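Local coordinates for porin B (Pseudomonas putida, PDB 4GEY), which forms a beta-barrel channel in the bacterial outer membrane that is selective for carbohydrates and probably takes up sugars such as glucose, at residues A[143-154]-A[188-198]. The protein carries 2 engineered substitutions. Residues are numbered along the deposited sequence; the frame is centred on the assembly and turned at random.
Sequences GALDVKFGRFGE and VSQWALRVKYN
With CG anti to its carbonyl carbon (chi1 -71°) and its chain bent at chi3 (80°), R151 carries its aliphatic stem over one face of the W191 indole and sets its guanidinium there nearly upright. The pair lies where segment 143-154, with strand 145-149, runs antiparallel to strand 190-198 in the porin beta-barrel wall. CG of R151 makes a CH-pi contact with the six-membered ring of W191, CZ a cation-pi contact with the five-membered ring. In the guanidinium plane, R151 NE donates to S189 OG at 2.6 Å; this hydroxyl also hydrogen-bonds L131 O. An alanine in place of R151 would strip this indole face of its cation and is likely to leave S189 OG without its NE donor. The chain turns a corner at G150 and R151; a CB on G150 would jam against the preceding carbonyl O, hence glycine. A192 is small enough for its CB to sit over one face of the F152 ring. Apolar V147, L193 and V195 share the face opposite K148 and R194; a detergent touches V147, consistent with a lipid-facing side. K148 NZ forms salt bridges with E156 and D157, R194 NH1 with D157. R194 NH2 also salt-bridges D146 OD1, which lies at the guanidinium edge, the carboxylate and guanidinium planes 87° apart.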
loop_
_atom_site.group_PDB
_atom_site.type_symbol
_atom_site.label_atom_id
_atom_site.label_comp_id
_atom_site.label_asym_id
_atom_site.label_seq_id
_atom_site.Cartn_x
_atom_site.Cartn_y
_atom_site.Cartn_z
ATOM N N GLY A 143 3.411 -8.965 27.393
ATOM C CA GLY A 143 3.090 -8.771 25.987
ATOM C C GLY A 143 1.661 -9.101 25.590
ATOM O O GLY A 143 1.371 -9.276 24.407
ATOM N N ALA A 144 0.758 -9.173 26.564
ATOM C CA ALA A 144 -0.645 -9.400 26.246
ATOM C C ALA A 144 -1.312 -8.126 25.716
ATOM O O ALA A 144 -2.111 -8.186 24.783
ATOM C CB ALA A 144 -1.400 -9.968 27.451
ATOM N N LEU A 145 -0.986 -6.975 26.296
ATOM C CA LEU A 145 -1.544 -5.713 25.801
ATOM C C LEU A 145 -0.448 -4.868 25.184
ATOM O O LEU A 145 0.619 -4.715 25.765
ATOM C CB LEU A 145 -2.280 -4.935 26.896
ATOM C CG LEU A 145 -3.524 -5.658 27.436
ATOM C CD1 LEU A 145 -4.064 -5.002 28.705
ATOM C CD2 LEU A 145 -4.622 -5.771 26.377
ATOM N N ASP A 146 -0.721 -4.320 24.006
ATOM C CA ASP A 146 0.278 -3.597 23.246
ATOM C C ASP A 146 -0.246 -2.195 22.929
ATOM O O ASP A 146 -1.154 -2.042 22.122
ATOM C CB ASP A 146 0.569 -4.383 21.961
ATOM C CG ASP A 146 1.824 -3.917 21.245
ATOM O OD1 ASP A 146 2.060 -2.694 21.182
ATOM O OD2 ASP A 146 2.567 -4.781 20.726
ATOM N N VAL A 147 0.320 -1.171 23.565
ATOM C CA VAL A 147 -0.087 0.207 23.281
ATOM C C VAL A 147 0.952 0.978 22.473
ATOM O O VAL A 147 2.133 0.976 22.810
ATOM C CB VAL A 147 -0.467 0.988 24.563
ATOM C CG1 VAL A 147 -0.804 2.434 24.234
ATOM C CG2 VAL A 147 -1.656 0.336 25.231
ATOM N N LYS A 148 0.491 1.641 21.412
ATOM C CA LYS A 148 1.356 2.332 20.458
ATOM C C LYS A 148 0.791 3.703 20.099
ATOM O O LYS A 148 -0.361 3.814 19.677
ATOM C CB LYS A 148 1.487 1.489 19.191
ATOM C CG LYS A 148 2.350 2.091 18.076
ATOM C CD LYS A 148 2.234 1.219 16.825
ATOM C CE LYS A 148 3.050 1.750 15.670
ATOM N NZ LYS A 148 3.076 0.777 14.549
ATOM N N PHE A 149 1.604 4.744 20.252
ATOM C CA PHE A 149 1.135 6.117 20.057
ATOM C C PHE A 149 2.158 6.973 19.306
ATOM O O PHE A 149 3.360 6.849 19.529
ATOM C CB PHE A 149 0.811 6.771 21.407
ATOM C CG PHE A 149 0.580 8.255 21.318
ATOM C CD1 PHE A 149 -0.645 8.758 20.887
ATOM C CD2 PHE A 149 1.593 9.155 21.645
ATOM C CE1 PHE A 149 -0.861 10.135 20.791
ATOM C CE2 PHE A 149 1.386 10.537 21.550
ATOM C CZ PHE A 149 0.163 11.026 21.122
ATOM N N GLY A 150 1.676 7.854 18.434
ATOM C CA GLY A 150 2.549 8.777 17.744
ATOM C C GLY A 150 2.108 9.037 16.317
ATOM O O GLY A 150 0.932 9.304 16.063
ATOM N N ARG A 151 3.048 8.971 15.378
ATOM C CA ARG A 151 2.713 9.187 13.977
ATOM C C ARG A 151 3.125 8.023 13.084
ATOM O O ARG A 151 4.280 7.604 13.098
ATOM C CB ARG A 151 3.324 10.483 13.446
ATOM C CG ARG A 151 2.696 11.758 13.973
ATOM C CD ARG A 151 3.322 12.988 13.307
ATOM N NE ARG A 151 2.771 13.240 11.977
ATOM C CZ ARG A 151 1.717 14.022 11.740
ATOM N NH1 ARG A 151 1.096 14.626 12.746
ATOM N NH2 ARG A 151 1.277 14.206 10.498
ATOM N N PHE A 152 2.159 7.517 12.316
ATOM C CA PHE A 152 2.359 6.437 11.357
ATOM C C PHE A 152 1.122 6.307 10.462
ATOM O O PHE A 152 0.126 6.987 10.680
ATOM C CB PHE A 152 2.688 5.104 12.064
ATOM C CG PHE A 152 1.804 4.782 13.254
ATOM C CD1 PHE A 152 1.975 5.427 14.472
ATOM C CD2 PHE A 152 0.831 3.804 13.161
ATOM C CE1 PHE A 152 1.169 5.130 15.553
ATOM C CE2 PHE A 152 0.034 3.490 14.244
ATOM C CZ PHE A 152 0.202 4.159 15.435
ATOM N N GLY A 153 1.180 5.454 9.446
ATOM C CA GLY A 153 0.034 5.237 8.573
ATOM C C GLY A 153 -0.741 3.992 8.972
ATOM O O GLY A 153 -0.184 3.101 9.615
ATOM N N GLU A 154 -2.018 3.928 8.594
ATOM C CA GLU A 154 -2.894 2.831 9.010
ATOM C C GLU A 154 -2.350 1.452 8.588
ATOM O O GLU A 154 -2.474 0.454 9.326
ATOM C CB GLU A 154 -4.321 3.025 8.471
ATOM C CG GLU A 154 -5.174 4.133 9.122
ATOM C CD GLU A 154 -4.951 5.511 8.505
ATOM O OE1 GLU A 154 -3.971 5.671 7.726
ATOM O OE2 GLU A 154 -5.753 6.432 8.790
ATOM N N VAL A 188 2.990 8.542 4.414
ATOM C CA VAL A 188 2.322 9.639 5.110
ATOM C C VAL A 188 2.187 9.268 6.582
ATOM O O VAL A 188 1.900 8.118 6.901
ATOM C CB VAL A 188 0.904 9.926 4.524
ATOM C CG1 VAL A 188 0.227 11.082 5.249
ATOM C CG2 VAL A 188 0.980 10.230 3.057
ATOM N N SER A 189 2.401 10.226 7.478
ATOM C CA SER A 189 2.136 9.979 8.896
ATOM C C SER A 189 0.971 10.830 9.385
ATOM O O SER A 189 0.629 11.837 8.762
ATOM C CB SER A 189 3.369 10.254 9.754
ATOM O OG SER A 189 3.489 11.639 10.027
ATOM N N GLN A 190 0.374 10.401 10.499
ATOM C CA GLN A 190 -0.751 11.075 11.152
ATOM C C GLN A 190 -0.680 10.723 12.622
ATOM O O GLN A 190 -0.149 9.671 12.992
ATOM C CB GLN A 190 -2.096 10.535 10.668
ATOM C CG GLN A 190 -2.408 10.721 9.221
ATOM C CD GLN A 190 -2.799 9.422 8.581
ATOM O OE1 GLN A 190 -2.130 8.399 8.763
ATOM N NE2 GLN A 190 -3.901 9.441 7.837
ATOM N N TRP A 191 -1.257 11.573 13.464
ATOM C CA TRP A 191 -1.341 11.242 14.872
ATOM C C TRP A 191 -2.236 10.026 15.020
ATOM O O TRP A 191 -3.307 9.953 14.413
ATOM C CB TRP A 191 -1.863 12.430 15.686
ATOM C CG TRP A 191 -0.851 13.518 15.864
ATOM C CD1 TRP A 191 -0.888 14.765 15.323
ATOM C CD2 TRP A 191 0.364 13.448 16.627
ATOM N NE1 TRP A 191 0.218 15.485 15.711
ATOM C CE2 TRP A 191 1.006 14.696 16.507
ATOM C CE3 TRP A 191 0.967 12.453 17.403
ATOM C CZ2 TRP A 191 2.218 14.980 17.136
ATOM C CZ3 TRP A 191 2.175 12.737 18.029
ATOM C CH2 TRP A 191 2.785 13.992 17.892
ATOM N N ALA A 192 -1.794 9.056 15.806
ATOM C CA ALA A 192 -2.551 7.821 15.932
ATOM C C ALA A 192 -2.313 7.109 17.251
ATOM O O ALA A 192 -1.257 7.254 17.880
ATOM C CB ALA A 192 -2.236 6.906 14.797
ATOM N N LEU A 193 -3.330 6.357 17.660
ATOM C CA LEU A 193 -3.278 5.498 18.823
ATOM C C LEU A 193 -3.766 4.117 18.402
ATOM O O LEU A 193 -4.837 3.979 17.810
ATOM C CB LEU A 193 -4.176 6.060 19.923
ATOM C CG LEU A 193 -4.253 5.264 21.233
ATOM C CD1 LEU A 193 -2.866 5.130 21.863
ATOM C CD2 LEU A 193 -5.252 5.890 22.209
ATOM N N ARG A 194 -2.979 3.089 18.695
ATOM C CA ARG A 194 -3.347 1.728 18.320
ATOM C C ARG A 194 -3.210 0.776 19.505
ATOM O O ARG A 194 -2.122 0.617 20.049
ATOM C CB ARG A 194 -2.489 1.236 17.144
ATOM C CG ARG A 194 -2.869 -0.151 16.669
ATOM C CD ARG A 194 -1.702 -1.120 16.725
ATOM N NE ARG A 194 -0.999 -1.086 18.001
ATOM C CZ ARG A 194 0.149 -1.715 18.229
ATOM N NH1 ARG A 194 0.711 -2.429 17.268
ATOM N NH2 ARG A 194 0.732 -1.629 19.412
ATOM N N VAL A 195 -4.314 0.142 19.896
ATOM C CA VAL A 195 -4.314 -0.779 21.042
ATOM C C VAL A 195 -4.483 -2.225 20.566
ATOM O O VAL A 195 -5.348 -2.528 19.737
ATOM C CB VAL A 195 -5.407 -0.424 22.090
ATOM C CG1 VAL A 195 -5.410 -1.421 23.210
ATOM C CG2 VAL A 195 -5.196 0.977 22.656
ATOM N N LYS A 196 -3.643 -3.110 21.084
ATOM C CA LYS A 196 -3.575 -4.476 20.590
ATOM C C LYS A 196 -3.575 -5.466 21.743
ATOM O O LYS A 196 -2.821 -5.328 22.712
ATOM C CB LYS A 196 -2.322 -4.670 19.724
ATOM C CG LYS A 196 -2.176 -6.065 19.145
ATOM C CD LYS A 196 -1.289 -6.091 17.909
ATOM C CE LYS A 196 0.158 -5.814 18.264
ATOM N NZ LYS A 196 1.077 -6.517 17.336
ATOM N N TYR A 197 -4.436 -6.466 21.628
ATOM C CA TYR A 197 -4.558 -7.501 22.639
ATOM C C TYR A 197 -4.112 -8.796 21.981
ATOM O O TYR A 197 -4.714 -9.234 21.010
ATOM C CB TYR A 197 -6.015 -7.576 23.120
ATOM C CG TYR A 197 -6.384 -8.735 24.049
ATOM C CD1 TYR A 197 -5.420 -9.413 24.794
ATOM C CD2 TYR A 197 -7.717 -9.152 24.174
ATOM C CE1 TYR A 197 -5.769 -10.469 25.628
ATOM C CE2 TYR A 197 -8.070 -10.199 25.009
ATOM C CZ TYR A 197 -7.088 -10.855 25.728
ATOM O OH TYR A 197 -7.420 -11.898 26.554
ATOM N N ASN A 198 -3.037 -9.384 22.493
ATOM C CA ASN A 198 -2.603 -10.703 22.066
ATOM C C ASN A 198 -3.286 -11.776 22.892
ATOM O O ASN A 198 -2.898 -12.023 24.029
ATOM C CB ASN A 198 -1.091 -10.843 22.230
ATOM C CG ASN A 198 -0.320 -9.882 21.358
ATOM O OD1 ASN A 198 -0.381 -9.961 20.128
ATOM N ND2 ASN A 198 0.414 -8.968 21.986
#